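Local coordinates for protein gamma-glutamyltranspeptidase (Streptomyces lincolnensis, PDB 6J3A) that probably transfers or hydrolyses gamma-glutamyl groups, as a glutamyltranspeptidase homologue related to the LmbA-like enzymes and belonging to the N-terminal nucleophile hydrolase clan, at residues T11-V15 with M27-E31; V108-A114 with D249-A255; T191-L195 with V215-I221; N432-A436 with P494-F498. All coordinates share one frame; numbering follows the deposited sequence.

Contact 1 (T11-V15 with M27-E31); sequences TFGMV and MAVLE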
# COMPACT_ATOMS: atom_id res chain seq x y z
N THR A 11 -11.21 -9.72 -4.78
CA THR A 11 -11.73 -10.83 -5.59
C THR A 11 -11.19 -10.94 -7.02
O THR A 11 -11.70 -11.72 -7.83
CB THR A 11 -13.27 -10.72 -5.72
OG1 THR A 11 -13.60 -9.44 -6.28
CG2 THR A 11 -13.93 -10.86 -4.38
N PHE A 12 -10.16 -10.15 -7.33
CA PHE A 12 -9.58 -10.13 -8.66
C PHE A 12 -8.12 -10.60 -8.67
O PHE A 12 -7.73 -11.34 -9.56
CB PHE A 12 -9.69 -8.75 -9.30
CG PHE A 12 -9.07 -8.70 -10.67
CD1 PHE A 12 -9.74 -9.25 -11.76
CD2 PHE A 12 -7.79 -8.19 -10.85
CE1 PHE A 12 -9.15 -9.25 -13.02
CE2 PHE A 12 -7.20 -8.19 -12.11
CZ PHE A 12 -7.88 -8.72 -13.20
N GLY A 13 -7.32 -10.15 -7.72
CA GLY A 13 -5.92 -10.55 -7.65
C GLY A 13 -5.18 -9.86 -6.54
O GLY A 13 -5.58 -8.79 -6.10
N MET A 14 -4.09 -10.47 -6.07
CA MET A 14 -3.27 -9.89 -5.00
C MET A 14 -1.79 -10.14 -5.25
O MET A 14 -1.41 -11.23 -5.67
CB MET A 14 -3.66 -10.45 -3.63
CG MET A 14 -5.00 -9.97 -3.08
SD MET A 14 -5.02 -8.23 -2.60
CE MET A 14 -6.79 -7.99 -2.44
N VAL A 15 -0.97 -9.11 -5.00
CA VAL A 15 0.48 -9.21 -5.12
C VAL A 15 1.17 -8.63 -3.88
O VAL A 15 0.75 -7.60 -3.36
CB VAL A 15 1.00 -8.49 -6.38
CG1 VAL A 15 2.50 -8.66 -6.51
CG2 VAL A 15 0.31 -9.03 -7.65
N MET A 27 0.83 -6.75 -10.89
CA MET A 27 -0.61 -6.52 -10.83
C MET A 27 -1.14 -6.04 -12.17
O MET A 27 -2.23 -6.43 -12.58
CB MET A 27 -0.92 -5.48 -9.77
CG MET A 27 -2.40 -5.29 -9.52
SD MET A 27 -3.08 -6.72 -8.69
CE MET A 27 -4.83 -6.48 -8.98
N ALA A 28 -0.37 -5.18 -12.84
CA ALA A 28 -0.70 -4.74 -14.20
C ALA A 28 -0.94 -5.92 -15.16
O ALA A 28 -1.82 -5.88 -16.00
CB ALA A 28 0.39 -3.83 -14.75
N VAL A 29 -0.15 -6.98 -15.00
CA VAL A 29 -0.29 -8.18 -15.81
C VAL A 29 -1.62 -8.88 -15.51
O VAL A 29 -2.29 -9.35 -16.44
CB VAL A 29 0.91 -9.12 -15.61
CG1 VAL A 29 0.67 -10.48 -16.26
CG2 VAL A 29 2.16 -8.46 -16.18
N LEU A 30 -2.00 -8.93 -14.24
CA LEU A 30 -3.30 -9.49 -13.88
C LEU A 30 -4.43 -8.68 -14.51
O LEU A 30 -5.31 -9.26 -15.14
CB LEU A 30 -3.47 -9.57 -12.37
CG LEU A 30 -2.49 -10.48 -11.62
CD1 LEU A 30 -2.84 -10.52 -10.14
CD2 LEU A 30 -2.48 -11.89 -12.19
N GLU A 31 -4.35 -7.36 -14.40
CA GLU A 31 -5.32 -6.44 -15.01
C GLU A 31 -5.46 -6.61 -16.53
O GLU A 31 -6.52 -6.35 -17.10
CB GLU A 31 -4.94 -4.99 -14.71
CG GLU A 31 -5.01 -4.57 -13.24
CD GLU A 31 -6.42 -4.52 -12.68
OE1 GLU A 31 -6.55 -4.23 -11.47
OE2 GLU A 31 -7.40 -4.76 -13.43

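Contact 2 (V108-A114 with D249-A255); sequences VPGAFDA and DLAGWSA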
# COMPACT_ATOMS: atom_id res chain seq x y z
N VAL A 108 26.25 -21.68 -11.69
CA VAL A 108 25.63 -21.52 -13.01
C VAL A 108 24.36 -20.67 -12.80
O VAL A 108 23.58 -20.98 -11.91
CB VAL A 108 25.23 -22.87 -13.66
CG1 VAL A 108 24.47 -22.65 -14.97
CG2 VAL A 108 26.45 -23.73 -13.94
N PRO A 109 24.18 -19.58 -13.56
CA PRO A 109 22.95 -18.78 -13.35
C PRO A 109 21.68 -19.58 -13.59
O PRO A 109 21.53 -20.18 -14.66
CB PRO A 109 23.09 -17.65 -14.35
CG PRO A 109 24.56 -17.49 -14.53
CD PRO A 109 25.16 -18.86 -14.39
N GLY A 110 20.78 -19.60 -12.61
CA GLY A 110 19.59 -20.45 -12.65
C GLY A 110 18.24 -19.76 -12.76
O GLY A 110 17.25 -20.36 -13.20
N ALA A 111 18.19 -18.49 -12.37
CA ALA A 111 16.94 -17.74 -12.34
C ALA A 111 16.29 -17.58 -13.72
O ALA A 111 15.10 -17.79 -13.86
CB ALA A 111 17.17 -16.37 -11.72
N PHE A 112 17.08 -17.22 -14.72
CA PHE A 112 16.50 -16.94 -16.02
C PHE A 112 15.73 -18.13 -16.58
O PHE A 112 14.56 -18.00 -16.95
CB PHE A 112 17.54 -16.51 -17.04
CG PHE A 112 16.93 -16.16 -18.37
CD1 PHE A 112 16.37 -14.91 -18.57
CD2 PHE A 112 16.87 -17.09 -19.39
CE1 PHE A 112 15.78 -14.60 -19.79
CE2 PHE A 112 16.29 -16.79 -20.61
CZ PHE A 112 15.74 -15.53 -20.81
N ASP A 113 16.39 -19.29 -16.64
CA ASP A 113 15.75 -20.49 -17.19
C ASP A 113 14.50 -20.88 -16.40
O ASP A 113 13.51 -21.31 -16.98
CB ASP A 113 16.73 -21.67 -17.25
CG ASP A 113 16.24 -22.76 -18.19
OD1 ASP A 113 16.23 -22.53 -19.42
OD2 ASP A 113 15.86 -23.85 -17.70
N ALA A 114 14.57 -20.72 -15.08
CA ALA A 114 13.44 -20.97 -14.20
C ALA A 114 12.22 -20.13 -14.54
O ALA A 114 11.12 -20.66 -14.65
CB ALA A 114 13.84 -20.74 -12.75
N ASP A 249 29.05 -25.82 -19.25
CA ASP A 249 28.30 -25.75 -17.97
C ASP A 249 26.94 -25.10 -18.21
O ASP A 249 25.91 -25.59 -17.72
CB ASP A 249 29.02 -24.91 -16.91
CG ASP A 249 30.28 -25.57 -16.37
OD1 ASP A 249 30.21 -26.71 -15.86
OD2 ASP A 249 31.35 -24.94 -16.40
N LEU A 250 26.96 -23.99 -18.94
CA LEU A 250 25.74 -23.25 -19.28
C LEU A 250 24.86 -24.04 -20.22
O LEU A 250 23.68 -24.17 -19.96
CB LEU A 250 26.05 -21.90 -19.91
CG LEU A 250 26.87 -20.94 -19.05
CD1 LEU A 250 26.94 -19.59 -19.75
CD2 LEU A 250 26.33 -20.76 -17.65
N ALA A 251 25.45 -24.58 -21.29
CA ALA A 251 24.71 -25.34 -22.30
C ALA A 251 23.94 -26.56 -21.73
O ALA A 251 22.85 -26.90 -22.19
CB ALA A 251 25.65 -25.77 -23.42
N GLY A 252 24.52 -27.19 -20.71
CA GLY A 252 23.94 -28.40 -20.10
C GLY A 252 22.86 -28.21 -19.05
O GLY A 252 22.09 -29.14 -18.78
N TRP A 253 22.79 -27.02 -18.44
CA TRP A 253 21.94 -26.82 -17.25
C TRP A 253 20.58 -26.25 -17.60
O TRP A 253 20.46 -25.30 -18.36
CB TRP A 253 22.63 -25.93 -16.20
CG TRP A 253 21.84 -25.86 -14.91
CD1 TRP A 253 21.96 -26.67 -13.83
CD2 TRP A 253 20.77 -24.95 -14.62
NE1 TRP A 253 21.04 -26.32 -12.86
CE2 TRP A 253 20.30 -25.27 -13.33
CE3 TRP A 253 20.17 -23.90 -15.32
CZ2 TRP A 253 19.25 -24.57 -12.72
CZ3 TRP A 253 19.13 -23.21 -14.72
CH2 TRP A 253 18.68 -23.55 -13.43
N SER A 254 19.55 -26.83 -17.00
CA SER A 254 18.18 -26.36 -17.08
C SER A 254 17.62 -26.32 -15.68
O SER A 254 18.05 -27.08 -14.80
CB SER A 254 17.32 -27.31 -17.91
OG SER A 254 17.67 -27.26 -19.28
N ALA A 255 16.64 -25.46 -15.48
CA ALA A 255 15.84 -25.49 -14.27
C ALA A 255 14.99 -26.76 -14.30
O ALA A 255 14.60 -27.24 -15.38
CB ALA A 255 14.97 -24.26 -14.19

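Contact 3 (T191-L195 with V215-I221); sequences TWKRL and VWRTGFI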
# COMPACT_ATOMS: atom_id res chain seq x y z
N THR A 191 19.88 -5.45 -23.70
CA THR A 191 20.04 -6.90 -23.62
C THR A 191 18.71 -7.66 -23.76
O THR A 191 18.66 -8.66 -24.49
CB THR A 191 20.73 -7.29 -22.29
OG1 THR A 191 21.99 -6.63 -22.20
CG2 THR A 191 20.95 -8.82 -22.19
N TRP A 192 17.67 -7.21 -23.06
CA TRP A 192 16.34 -7.83 -23.22
C TRP A 192 15.74 -7.51 -24.59
O TRP A 192 15.05 -8.34 -25.17
CB TRP A 192 15.36 -7.42 -22.11
CG TRP A 192 15.76 -7.76 -20.69
CD1 TRP A 192 15.52 -7.01 -19.58
CD2 TRP A 192 16.44 -8.93 -20.23
NE1 TRP A 192 16.01 -7.63 -18.46
CE2 TRP A 192 16.59 -8.81 -18.83
CE3 TRP A 192 16.96 -10.07 -20.86
CZ2 TRP A 192 17.23 -9.77 -18.06
CZ3 TRP A 192 17.59 -11.02 -20.09
CH2 TRP A 192 17.72 -10.87 -18.71
N LYS A 193 15.99 -6.31 -25.09
CA LYS A 193 15.49 -5.94 -26.41
C LYS A 193 16.06 -6.85 -27.49
O LYS A 193 15.32 -7.34 -28.34
CB LYS A 193 15.80 -4.49 -26.73
CG LYS A 193 14.86 -3.50 -26.06
CD LYS A 193 15.02 -2.14 -26.72
CE LYS A 193 14.34 -1.03 -25.96
NZ LYS A 193 14.90 0.26 -26.44
N ARG A 194 17.37 -7.06 -27.43
CA ARG A 194 18.02 -7.94 -28.39
C ARG A 194 17.47 -9.37 -28.26
O ARG A 194 17.07 -9.99 -29.25
CB ARG A 194 19.53 -7.94 -28.19
CG ARG A 194 20.25 -8.69 -29.31
CD ARG A 194 21.76 -8.69 -29.16
NE ARG A 194 22.38 -9.72 -30.00
CZ ARG A 194 23.69 -9.96 -30.08
NH1 ARG A 194 24.55 -9.24 -29.35
NH2 ARG A 194 24.14 -10.92 -30.88
N LEU A 195 17.44 -9.86 -27.02
CA LEU A 195 16.84 -11.15 -26.68
C LEU A 195 15.50 -11.30 -27.39
O LEU A 195 15.31 -12.24 -28.16
CB LEU A 195 16.65 -11.28 -25.17
CG LEU A 195 16.37 -12.66 -24.59
CD1 LEU A 195 16.58 -12.66 -23.08
CD2 LEU A 195 14.96 -13.13 -24.88
N VAL A 215 19.13 -18.73 -26.11
CA VAL A 215 19.91 -17.49 -26.19
C VAL A 215 20.68 -17.24 -24.88
O VAL A 215 21.86 -16.86 -24.92
CB VAL A 215 19.02 -16.29 -26.54
CG1 VAL A 215 19.77 -14.97 -26.40
CG2 VAL A 215 18.51 -16.44 -27.97
N TRP A 216 20.03 -17.46 -23.75
CA TRP A 216 20.70 -17.39 -22.45
C TRP A 216 21.78 -18.47 -22.33
O TRP A 216 22.86 -18.22 -21.78
CB TRP A 216 19.71 -17.53 -21.29
CG TRP A 216 20.39 -17.37 -19.97
CD1 TRP A 216 21.11 -18.31 -19.30
CD2 TRP A 216 20.47 -16.17 -19.18
NE1 TRP A 216 21.62 -17.78 -18.14
CE2 TRP A 216 21.24 -16.47 -18.04
CE3 TRP A 216 19.95 -14.88 -19.32
CZ2 TRP A 216 21.50 -15.53 -17.04
CZ3 TRP A 216 20.22 -13.94 -18.32
CH2 TRP A 216 20.99 -14.28 -17.20
N ARG A 217 21.47 -19.65 -22.84
CA ARG A 217 22.26 -20.86 -22.61
C ARG A 217 23.46 -21.06 -23.53
O ARG A 217 24.52 -21.51 -23.08
CB ARG A 217 21.36 -22.07 -22.81
CG ARG A 217 21.60 -23.17 -21.82
CD ARG A 217 20.31 -23.58 -21.17
NE ARG A 217 19.45 -24.28 -22.12
CZ ARG A 217 18.97 -25.51 -21.95
NH1 ARG A 217 18.19 -26.03 -22.88
NH2 ARG A 217 19.25 -26.23 -20.86
N THR A 218 23.24 -20.81 -24.81
CA THR A 218 24.26 -20.97 -25.86
C THR A 218 24.53 -19.72 -26.70
O THR A 218 25.50 -19.70 -27.45
CB THR A 218 23.86 -22.10 -26.82
OG1 THR A 218 22.61 -21.78 -27.46
CG2 THR A 218 23.73 -23.43 -26.08
N GLY A 219 23.69 -18.69 -26.56
CA GLY A 219 23.74 -17.50 -27.41
C GLY A 219 24.62 -16.39 -26.88
O GLY A 219 25.55 -16.62 -26.10
N PHE A 220 24.32 -15.16 -27.30
CA PHE A 220 25.17 -14.01 -27.00
C PHE A 220 25.35 -13.76 -25.49
O PHE A 220 26.40 -13.27 -25.06
CB PHE A 220 24.67 -12.75 -27.74
CG PHE A 220 23.54 -12.02 -27.04
CD1 PHE A 220 22.21 -12.38 -27.26
CD2 PHE A 220 23.80 -10.94 -26.20
CE1 PHE A 220 21.17 -11.70 -26.63
CE2 PHE A 220 22.77 -10.25 -25.58
CZ PHE A 220 21.46 -10.63 -25.79
N ILE A 221 24.34 -14.11 -24.71
CA ILE A 221 24.39 -13.93 -23.26
C ILE A 221 25.43 -14.87 -22.65
O ILE A 221 26.31 -14.43 -21.93
CB ILE A 221 23.01 -14.15 -22.61
CG1 ILE A 221 22.06 -13.02 -23.00
CG2 ILE A 221 23.11 -14.22 -21.08
CD1 ILE A 221 20.63 -13.23 -22.56

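Contact 4 (N432-A436 with P494-F498); sequences NMVAA and PVMAF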
# COMPACT_ATOMS: atom_id res chain seq x y z
N ASN A 432 -4.86 -19.58 -8.52
CA ASN A 432 -3.46 -20.02 -8.67
C ASN A 432 -2.62 -19.19 -7.69
O ASN A 432 -2.88 -18.01 -7.50
CB ASN A 432 -2.96 -19.79 -10.09
CG ASN A 432 -3.78 -20.53 -11.15
OD1 ASN A 432 -4.02 -21.72 -11.04
ND2 ASN A 432 -4.22 -19.81 -12.19
N MET A 433 -1.64 -19.82 -7.05
CA MET A 433 -0.70 -19.09 -6.20
C MET A 433 0.72 -19.37 -6.63
O MET A 433 1.00 -20.40 -7.26
CB MET A 433 -0.86 -19.47 -4.74
CG MET A 433 -2.27 -19.35 -4.23
SD MET A 433 -2.40 -19.83 -2.51
CE MET A 433 -2.08 -18.27 -1.73
N VAL A 434 1.60 -18.44 -6.27
CA VAL A 434 3.03 -18.56 -6.51
C VAL A 434 3.81 -17.82 -5.40
O VAL A 434 3.36 -16.79 -4.91
CB VAL A 434 3.38 -18.07 -7.94
CG1 VAL A 434 3.23 -16.56 -8.07
CG2 VAL A 434 4.77 -18.51 -8.34
N ALA A 435 4.94 -18.37 -4.98
CA ALA A 435 5.83 -17.72 -4.00
C ALA A 435 7.26 -17.95 -4.45
O ALA A 435 7.69 -19.10 -4.59
CB ALA A 435 5.62 -18.27 -2.60
N ALA A 436 8.00 -16.87 -4.69
CA ALA A 436 9.36 -16.97 -5.23
C ALA A 436 10.29 -16.08 -4.44
O ALA A 436 9.92 -14.97 -4.07
CB ALA A 436 9.39 -16.56 -6.70
N PRO A 494 -4.43 -25.17 -0.68
CA PRO A 494 -3.56 -23.99 -0.66
C PRO A 494 -4.30 -22.72 -0.21
O PRO A 494 -5.26 -22.32 -0.86
CB PRO A 494 -3.10 -23.87 -2.13
CG PRO A 494 -3.30 -25.22 -2.71
CD PRO A 494 -4.53 -25.74 -2.03
N VAL A 495 -3.88 -22.15 0.92
CA VAL A 495 -4.43 -20.87 1.42
C VAL A 495 -3.50 -19.67 1.49
O VAL A 495 -3.99 -18.55 1.49
CB VAL A 495 -5.07 -20.97 2.83
CG1 VAL A 495 -6.22 -21.96 2.81
CG2 VAL A 495 -4.05 -21.31 3.91
N MET A 496 -2.19 -19.87 1.61
CA MET A 496 -1.26 -18.75 1.87
C MET A 496 0.06 -19.00 1.13
O MET A 496 0.57 -20.12 1.11
CB MET A 496 -1.03 -18.55 3.38
CG MET A 496 -0.24 -17.30 3.76
SD MET A 496 -0.30 -16.82 5.51
CE MET A 496 0.45 -18.26 6.27
N ALA A 497 0.58 -17.95 0.51
CA ALA A 497 1.84 -17.98 -0.21
C ALA A 497 2.63 -16.81 0.31
O ALA A 497 2.16 -15.68 0.26
CB ALA A 497 1.62 -17.84 -1.71
N PHE A 498 3.84 -17.08 0.78
CA PHE A 498 4.61 -16.09 1.50
C PHE A 498 6.12 -16.32 1.41
O PHE A 498 6.59 -17.33 0.87
CB PHE A 498 4.11 -16.00 2.96
CG PHE A 498 4.24 -17.27 3.74
CD1 PHE A 498 3.40 -18.35 3.50
CD2 PHE A 498 5.19 -17.38 4.76
CE1 PHE A 498 3.52 -19.53 4.24
CE2 PHE A 498 5.31 -18.55 5.50
CZ PHE A 498 4.46 -19.62 5.25

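Contact 1 (T11-V15 with M27-E31)
F12 lays the edge of its ring against the last turn of helix 20-31. CZ comes within 3.3 Å of the carbonyl O of L30, near the ring plane, and CD2 meets the CE methyl of M27, also at the edge, at 3.9 Å. With CG anti to the backbone N (chi1 179°), the phenyl leaves the chain just before strand 13-17 and reaches the helix. E31 folds back toward the same ring through a bend at chi2 (-69°). Its carboxylate lies 20° from the ring plane and places OE2 3.7 Å from F12 CE2, obliquely.

Further along strand 13-17, which runs nearly antiparallel to the helix, G13 gives L30 its room: CD1 of the leucine sits 4.0 Å from the glycine CA, where a beta carbon would clash. M27 is bent at chi2, and its CE also touches G13 O, 3.8 Å away. V15 closes the row by setting CG2 4.2 Å from M27 SD.

R617 at the C-terminus faces both F12 and G13 in a classic beta bulge, makes a cation-pi contact with F12 and forms a salt bridge with E31. Q24 of the second subunit also hydrogen-bonds to E31.

No hydrogen bond joins the two segments, so strand and helix are held by apolar packing, while the charged end of E31 is satisfied beyond them, partly at the subunit interface.

Contact 2 (V108-A114 with D249-A255)
V108 and W253 meet where the loop and first turn of helix 111-122 pack on the end of helix 247-252 and the chain after it, in a family of the Ntn-hydrolase fold. V108 CG1 lies 4.0 Å from the CB of W253 and 3.8 Å from CD2 of L250; the valine lies alongside both side chains and points the opposite way. L250 CD2 also reaches P109 CD.

The six-membered end of the indole reaches the loop backbone. Its CH2 comes to 3.3 Å from G110 CA, a spacing that leaves little room for any side chain at G110. On its far rim CZ3 touches D113 CB at 3.8 Å. W253 CG stands anti to the backbone N (chi1 -173°), which carries the indole toward the loop at G110. Next to it A114 and A255 bring their CB methyls together, 4.0 Å apart.

The second shell fixes both sides. OD1 of D113 forms a salt bridge with R213 of helix 205-217, and D249 ties down the start of the other segment by accepting hydrogen bonds from the backbone N of A83 and of T246. R217 NH2 donates a hydrogen bond to the carbonyl O of W253.

The one hydrogen bond across the contact is nearly straight, at 166°: A255 N donates its N-H to D113 OD2 at 2.9 Å, approaching the oxygen on its anti side, 24° out of the carboxylate plane.

Contact 3 (T191-L195 with V215-I221)
R194 spreads its guanidinium flat over one face of the F220 ring, centres 4.1 Å apart and planes within 8° of each other. The stack belongs to a helix-on-helix packing: helix 186-200 lies against the tight turn that links helices 205-217 and 220-229, where G219 holds the N-cap position of the second.

The R194 chain, extended from CG to NE, runs alongside the phenylalanine, headed the other way. CD therefore adds a CH-pi contact, 3.9 Å from the ring centroid, while CZ makes a cation-pi contact further along. The opposite face of F220 is met by I221 CG1, offset toward the rim, so the ring is sandwiched. F220 CG stands between the backbone N and the carbonyl carbon, the crowded position (chi1 83°), which swings the ring out to helix 186-200 and brings CZ to 3.7 Å from the carbonyl O of T191, at the ring edge. An alanine here would remove the ring and would probably leave the guanidinium of R194 without its stacking surface, free to swing, with a gap beside T191.

The polar ends look elsewhere: T191 OG1 bonds to the carbonyls of T187 and L452, and R194 NE has a long, weak ion pair with E198.

Deeper in, the two indoles meet by their edges, W192 CH2 at 4.0 Å from W216 CZ3; F45 meets W192 edge-to-face and F112 stacks on W216. Beside this pair L195 points CD1 at the terminal methyl of I221, CD1 to CD1 4.1 Å.

Contact 4 (N432-A436 with P494-F498)
The contact belongs to the inside of the beta sandwich at the centre of the Ntn-hydrolase fold, where strand 433-436 packs against strand 493-499 across the interface, without a hydrogen bond between them. The strands run at 26° to each other, and their axes come as near as 6.1 Å.

Small residues allow this closeness. A435 and A497 bring their CB methyls to 4.1 Å, and A435 CB also rests 3.7 Å from the carbonyl O of F498. M433 fills the wider end: it starts with CG anti to the carbonyl carbon (chi1 -53°), then bends at chi3 (89°), so that CE turns back along the opposing strand. That methyl lies 3.5 Å from A497 N and 3.7 Å from A497 CB, while SD touches P494 CB at 4.1 Å. An alanine in place of M433 would probably open a gap between the strands, leaving P494 and A497 without this packing partner.

M496 and F498 point the other way, onto helix 506-519. V495 and M496 form a classic beta bulge opposite A488.

The backbones of M433 and A435 hydrogen-bond to A66 and L64 of strand 61-66 instead, so what joins these two strands is van der Waals packing, mostly apolar.

In the fold
Contacts 1 and 4 share the strand system, with centres about 14 Å apart: contact 4 packs strand on strand in the sandwich core, whereas contact 1 packs strand on helix where the second subunit also touches. Contacts 2 and 3 lie in the helical part and touch each other directly, through R217 on W253 and F112 on W216; contact 3 falls within the long chain excursion between 114 and 249. All four are largely buried, but R194 of contact 3 is exposed. The chemistry follows: contact 4 is mostly apolar, contact 1 apolar with a charged margin, contact 3 aromatic with a cation-pi stack, and only contact 2 carries a hydrogen bond across its segments.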